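Local structure of AT-rich interactive domain-containing protein 4 (Arabidopsis thaliana, 6LQF) at residues Cys16-Ile21 with Leu30-Gln35; Met34-Ile39 with Leu120-Ala125. The protein probably binds DNA through its ARID domain and, through the adjoining PHD finger, histone H3 tails bearing a trimethyl-lysine mark, as part of gene regulation in the nucleus. All blocks are in the same frame, centred on the assembly; numbering follows the deposited sequence.

In the fold
From the N terminus, the chain runs through the loop 16-21 before entering helix 26-39, and contact 1 closes this short excursion by bringing the loop back against residues 30-35. Helix 26-39 then carries on into contact 2, where its last turns, 34-39, meet residues 120-125, on helix 120-124 of the ARID domain, closing a span of 80 residues. The two contacts follow one another along the chain, sharing Met34 and Gln35, rather than nesting. They also touch in space: the Tyr122 hydroxyl probably hydrogen-bonds both Asp32 and Arg18. Together they tie the N-terminal loop, helix 26-39 and helix 120-124 around one zinc ion.

Contact 1: residues Cys16-Ile21 with Leu30-Gln35; sequences CGRAHI and LRDVMQ. With ZN (zinc ion), chain E.
Cys16 and Asp32 converge on a zinc ion from the loop and from helix 26-39. Cys16 SG binds the metal at 2.2 Å, and Asp32 OD2 at 2.1 Å. The carboxylate binds through this one oxygen: Asp32 OD1 stays 3.0 Å from the zinc ion and lies instead beside the methylene of Cys16, 3.1 Å from its CB. Asp32 holds CG anti to its own backbone nitrogen (chi1 -163°), which carries the carboxylate out from the helix toward the loop. On the loop side the thiolate sulfur also receives the backbone N-H of Arg18, a nearly straight bond of 3.5 Å from Arg18 N to Cys16 SG that folds the turn at Gly17 around the cysteine. His14 and His126 complete the four-residue site, so that the metal joins the loop before helix 26-39, that helix itself and, through His126, the stretch just after helix 120-124, separately from the two zinc sites of the PHD finger. Arg18 crosses Asp32 at about a right angle, its guanidinium plane almost perpendicular to the carboxylate, and meets it through its aliphatic part, with Arg18 CD 3.8 Å from Asp32 OD2. Bends at chi2 and chi3 turn the guanidinium back to its own loop. There NE and NH2 reach the carbonyl oxygen of Ala19 side-on, Arg18 NE at 2.8 Å from Ala19 O, and this oxygen lies close to the guanidinium plane. Ile21 CD1 covers one face toward the rim. The grip on Ala19 limits rotation of the guanidinium, whose NH2 also forms a salt bridge with Asp128. Tyr122 OH hydrogen-bonds both Arg18 NH1 and Asp32 OD2, connecting the arginine to the metal-binding oxygen in a second shell that is likely to steady the negative charge there.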
loop_
_atom_site.group_PDB
_atom_site.type_symbol
_atom_site.label_atom_id
_atom_site.label_comp_id
_atom_site.label_asym_id
_atom_site.label_seq_id
_atom_site.Cartn_x
_atom_site.Cartn_y
_atom_site.Cartn_z
ATOM N N CYS A 16 6.510 -3.972 20.618
ATOM C CA CYS A 16 7.070 -2.766 19.998
ATOM C C CYS A 16 6.468 -1.413 20.421
ATOM O O CYS A 16 7.216 -0.500 20.721
ATOM C CB CYS A 16 7.037 -2.907 18.454
ATOM S SG CYS A 16 5.499 -2.669 17.472
ATOM N N GLY A 17 5.154 -1.253 20.441
ATOM C CA GLY A 17 4.580 0.067 20.707
ATOM C C GLY A 17 4.893 1.143 19.665
ATOM O O GLY A 17 4.877 2.338 19.963
ATOM N N ARG A 18 5.179 0.714 18.440
ATOM C CA ARG A 18 5.432 1.607 17.317
ATOM C C ARG A 18 4.237 2.515 17.113
ATOM O O ARG A 18 3.083 2.084 17.321
ATOM C CB ARG A 18 5.681 0.785 16.053
ATOM C CG ARG A 18 6.366 1.514 14.890
ATOM C CD ARG A 18 5.857 1.012 13.574
ATOM N NE ARG A 18 4.445 1.379 13.442
ATOM C CZ ARG A 18 3.530 0.674 12.785
ATOM N NH1 ARG A 18 3.851 -0.475 12.193
ATOM N NH2 ARG A 18 2.263 1.144 12.737
ATOM N N ALA A 19 4.498 3.752 16.696
ATOM C CA ALA A 19 3.439 4.708 16.382
ATOM C C ALA A 19 2.436 4.149 15.367
ATOM O O ALA A 19 2.816 3.379 14.490
ATOM C CB ALA A 19 4.039 6.000 15.837
ATOM N N HIS A 20 1.171 4.566 15.467
ATOM C CA HIS A 20 0.174 4.216 14.467
ATOM C C HIS A 20 0.614 4.640 13.072
ATOM O O HIS A 20 1.246 5.656 12.886
ATOM C CB HIS A 20 -1.171 4.861 14.810
ATOM C CG HIS A 20 -1.799 4.319 16.052
ATOM N ND1 HIS A 20 -3.159 4.355 16.274
ATOM C CD2 HIS A 20 -1.255 3.745 17.149
ATOM C CE1 HIS A 20 -3.425 3.818 17.451
ATOM N NE2 HIS A 20 -2.287 3.436 18.002
ATOM N N ILE A 21 0.204 3.880 12.072
ATOM C CA ILE A 21 0.779 4.026 10.731
ATOM C C ILE A 21 0.450 5.371 10.089
ATOM O O ILE A 21 1.217 5.831 9.250
ATOM C CB ILE A 21 0.337 2.838 9.791
ATOM C CG1 ILE A 21 1.249 2.718 8.556
ATOM C CG2 ILE A 21 -1.156 2.963 9.451
ATOM C CD1 ILE A 21 2.708 2.473 8.899
ATOM N N LEU A 30 11.132 1.828 9.874
ATOM C CA LEU A 30 12.181 0.946 9.386
ATOM C C LEU A 30 12.940 0.288 10.537
ATOM O O LEU A 30 13.299 -0.894 10.450
ATOM C CB LEU A 30 13.152 1.712 8.489
ATOM C CG LEU A 30 12.551 2.119 7.131
ATOM C CD1 LEU A 30 13.530 3.043 6.382
ATOM C CD2 LEU A 30 12.182 0.881 6.251
ATOM N N ARG A 31 13.149 1.014 11.625
ATOM C CA ARG A 31 13.820 0.402 12.770
ATOM C C ARG A 31 12.954 -0.690 13.365
ATOM O O ARG A 31 13.484 -1.745 13.767
ATOM C CB ARG A 31 14.191 1.486 13.799
ATOM C CG ARG A 31 15.294 2.398 13.274
ATOM C CD ARG A 31 15.778 3.302 14.393
ATOM N NE ARG A 31 16.796 4.223 13.909
ATOM C CZ ARG A 31 18.095 3.913 13.820
ATOM N NH1 ARG A 31 18.512 2.697 14.148
ATOM N NH2 ARG A 31 18.965 4.802 13.345
ATOM N N ASP A 32 11.632 -0.493 13.362
ATOM C CA ASP A 32 10.760 -1.553 13.877
ATOM C C ASP A 32 10.757 -2.770 12.932
ATOM O O ASP A 32 10.724 -3.932 13.406
ATOM C CB ASP A 32 9.319 -1.033 14.090
ATOM C CG ASP A 32 8.538 -1.912 14.963
ATOM O OD1 ASP A 32 8.920 -2.210 16.105
ATOM O OD2 ASP A 32 7.476 -2.340 14.481
ATOM N N VAL A 33 10.817 -2.539 11.626
ATOM C CA VAL A 33 10.910 -3.673 10.683
ATOM C C VAL A 33 12.202 -4.459 10.899
ATOM O O VAL A 33 12.164 -5.712 10.926
ATOM C CB VAL A 33 10.813 -3.233 9.196
ATOM C CG1 VAL A 33 11.044 -4.395 8.272
ATOM C CG2 VAL A 33 9.414 -2.667 8.910
ATOM N N MET A 34 13.337 -3.736 11.092
ATOM C CA MET A 34 14.608 -4.429 11.305
ATOM C C MET A 34 14.529 -5.277 12.575
ATOM O O MET A 34 14.950 -6.444 12.562
ATOM C CB MET A 34 15.740 -3.417 11.369
ATOM C CG MET A 34 15.943 -2.690 10.087
ATOM S SD MET A 34 17.129 -1.319 10.381
ATOM C CE MET A 34 18.579 -2.208 10.777
ATOM N N GLN A 35 13.961 -4.715 13.645
ATOM C CA GLN A 35 13.917 -5.455 14.914
ATOM C C GLN A 35 13.044 -6.704 14.771
ATOM O O GLN A 35 13.372 -7.797 15.257
ATOM C CB GLN A 35 13.400 -4.568 16.033
ATOM C CG GLN A 35 13.420 -5.256 17.396
ATOM C CD GLN A 35 12.450 -4.631 18.374
ATOM O OE1 GLN A 35 12.453 -3.418 18.587
ATOM N NE2 GLN A 35 11.602 -5.457 18.967
HETATM ZN ZN ZN E . 6.356 -3.612 15.680
#

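Contact 2: residues Met34-Ile39 with Leu120-Ala125; sequences MQFLLI and LEYEYA
Phe36 and Tyr122 form a T-shaped pair, the edge of the tyrosine ring directed at the face of the phenylalanine, with centroids 5.5 Å apart and planes at 87°. The nearest part of that edge, Tyr122 CD2, also touches Phe36 CB at 3.8 Å. A first torsion near 180° (chi1 177°) swings the Phe36 ring out from helix 26-39 to the backbone of helix 120-124. Apolar contacts also flank the Phe36 ring: Ala125 CB packs against Phe36 CE1 at 3.5 Å, while the CB of Glu121 sits at the ring edge, in its plane, 3.8 Å from Phe36 CE2. The ring also meets main-chain polar atoms obliquely, Phe36 CE2 lying 3.3 Å from Tyr122 N and Phe36 CZ 3.5 Å from Glu121 O. That oxygen also accepts the N-H of Ala125. Were Phe36 an alanine, a gap is likely to open between the helices and the Tyr122 edge to lose its aromatic partner. The polar ends turn to other residues: Glu121 OE1 hydrogen-bonds His42, and the Tyr122 hydroxyl turns to Asp32, while His126, a zinc ligand, stacks on the tyrosine ring. Between these two segments the side-chain contacts are aromatic and apolar, so Phe36 probably limits the movement of a tyrosine whose hydroxyl bonds to a zinc-binding oxygen.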
loop_
_atom_site.group_PDB
_atom_site.type_symbol
_atom_site.label_atom_id
_atom_site.label_comp_id
_atom_site.label_asym_id
_atom_site.label_seq_id
_atom_site.Cartn_x
_atom_site.Cartn_y
_atom_site.Cartn_z
ATOM N N MET A 34 13.337 -3.736 11.092
ATOM C CA MET A 34 14.608 -4.429 11.305
ATOM C C MET A 34 14.529 -5.277 12.575
ATOM O O MET A 34 14.950 -6.444 12.562
ATOM C CB MET A 34 15.740 -3.417 11.369
ATOM C CG MET A 34 15.943 -2.690 10.087
ATOM S SD MET A 34 17.129 -1.319 10.381
ATOM C CE MET A 34 18.579 -2.208 10.777
ATOM N N GLN A 35 13.961 -4.715 13.645
ATOM C CA GLN A 35 13.917 -5.455 14.914
ATOM C C GLN A 35 13.044 -6.704 14.771
ATOM O O GLN A 35 13.372 -7.797 15.257
ATOM C CB GLN A 35 13.400 -4.568 16.033
ATOM C CG GLN A 35 13.420 -5.256 17.396
ATOM C CD GLN A 35 12.450 -4.631 18.374
ATOM O OE1 GLN A 35 12.453 -3.418 18.587
ATOM N NE2 GLN A 35 11.602 -5.457 18.967
ATOM N N PHE A 36 11.948 -6.557 14.039
ATOM C CA PHE A 36 11.012 -7.666 13.818
ATOM C C PHE A 36 11.680 -8.758 13.011
ATOM O O PHE A 36 11.543 -9.931 13.323
ATOM C CB PHE A 36 9.754 -7.158 13.067
ATOM C CG PHE A 36 8.788 -8.237 12.733
ATOM C CD1 PHE A 36 7.914 -8.691 13.689
ATOM C CD2 PHE A 36 8.764 -8.818 11.447
ATOM C CE1 PHE A 36 7.031 -9.738 13.405
ATOM C CE2 PHE A 36 7.876 -9.837 11.168
ATOM C CZ PHE A 36 7.010 -10.275 12.140
ATOM N N LEU A 37 12.349 -8.408 11.923
ATOM C CA LEU A 37 13.019 -9.392 11.079
ATOM C C LEU A 37 14.063 -10.151 11.886
ATOM O O LEU A 37 14.188 -11.369 11.713
ATOM C CB LEU A 37 13.687 -8.721 9.874
ATOM C CG LEU A 37 12.632 -8.200 8.884
ATOM C CD1 LEU A 37 13.328 -7.413 7.777
ATOM C CD2 LEU A 37 11.794 -9.316 8.278
ATOM N N LEU A 38 14.762 -9.464 12.789
ATOM C CA LEU A 38 15.759 -10.178 13.628
ATOM C C LEU A 38 15.084 -11.117 14.620
ATOM O O LEU A 38 15.540 -12.255 14.820
ATOM C CB LEU A 38 16.669 -9.186 14.368
ATOM C CG LEU A 38 17.602 -8.448 13.425
ATOM C CD1 LEU A 38 18.465 -7.502 14.229
ATOM C CD2 LEU A 38 18.477 -9.420 12.664
ATOM N N ILE A 39 14.009 -10.690 15.257
ATOM C CA ILE A 39 13.354 -11.583 16.209
ATOM C C ILE A 39 12.716 -12.814 15.507
ATOM O O ILE A 39 12.616 -13.913 16.115
ATOM C CB ILE A 39 12.327 -10.796 17.053
ATOM C CG1 ILE A 39 12.156 -11.441 18.421
ATOM C CG2 ILE A 39 11.006 -10.685 16.353
ATOM C CD1 ILE A 39 13.462 -11.700 19.124
ATOM N N LEU A 120 5.571 -9.168 4.669
ATOM C CA LEU A 120 4.319 -9.897 4.859
ATOM C C LEU A 120 4.100 -10.383 6.300
ATOM O O LEU A 120 3.031 -10.174 6.912
ATOM C CB LEU A 120 4.281 -11.055 3.889
ATOM C CG LEU A 120 2.974 -11.804 3.949
ATOM C CD1 LEU A 120 1.745 -10.927 3.714
ATOM C CD2 LEU A 120 3.061 -12.865 2.857
ATOM N N GLU A 121 5.138 -11.008 6.876
ATOM C CA GLU A 121 5.040 -11.399 8.276
ATOM C C GLU A 121 4.854 -10.196 9.182
ATOM O O GLU A 121 4.088 -10.221 10.132
ATOM C CB GLU A 121 6.299 -12.175 8.693
ATOM C CG GLU A 121 6.382 -13.481 7.921
ATOM C CD GLU A 121 7.610 -14.316 8.260
ATOM O OE1 GLU A 121 8.543 -13.816 8.950
ATOM O OE2 GLU A 121 7.600 -15.496 7.841
ATOM N N TYR A 122 5.571 -9.128 8.844
ATOM C CA TYR A 122 5.392 -7.869 9.601
ATOM C C TYR A 122 3.960 -7.381 9.561
ATOM O O TYR A 122 3.398 -6.994 10.586
ATOM C CB TYR A 122 6.345 -6.804 9.068
ATOM C CG TYR A 122 6.342 -5.504 9.869
ATOM C CD1 TYR A 122 5.402 -4.479 9.589
ATOM C CD2 TYR A 122 7.292 -5.294 10.867
ATOM C CE1 TYR A 122 5.378 -3.335 10.309
ATOM C CE2 TYR A 122 7.308 -4.115 11.605
ATOM C CZ TYR A 122 6.349 -3.162 11.323
ATOM O OH TYR A 122 6.331 -2.000 12.052
ATOM N N GLU A 123 3.362 -7.419 8.372
ATOM C CA GLU A 123 1.952 -6.979 8.237
ATOM C C GLU A 123 1.043 -7.792 9.172
ATOM O O GLU A 123 0.216 -7.216 9.885
ATOM C CB GLU A 123 1.474 -7.145 6.796
ATOM C CG GLU A 123 -0.014 -6.730 6.613
ATOM C CD GLU A 123 -0.618 -7.303 5.295
ATOM O OE1 GLU A 123 -0.064 -7.066 4.196
ATOM O OE2 GLU A 123 -1.647 -7.997 5.356
ATOM N N TYR A 124 1.219 -9.120 9.160
ATOM C CA TYR A 124 0.371 -9.962 10.012
ATOM C C TYR A 124 0.574 -9.648 11.518
ATOM O O TYR A 124 -0.342 -9.780 12.332
ATOM C CB TYR A 124 0.663 -11.436 9.771
ATOM C CG TYR A 124 0.381 -11.984 8.367
ATOM C CD1 TYR A 124 -0.483 -11.350 7.486
ATOM C CD2 TYR A 124 1.058 -13.121 7.917
ATOM C CE1 TYR A 124 -0.728 -11.894 6.200
ATOM C CE2 TYR A 124 0.835 -13.649 6.660
ATOM C CZ TYR A 124 -0.045 -13.040 5.801
ATOM O OH TYR A 124 -0.203 -13.633 4.553
ATOM N N ALA A 125 1.797 -9.260 11.888
ATOM C CA ALA A 125 2.068 -8.984 13.310
ATOM C C ALA A 125 1.751 -7.560 13.762
ATOM O O ALA A 125 2.034 -7.197 14.910
ATOM C CB ALA A 125 3.526 -9.278 13.629
#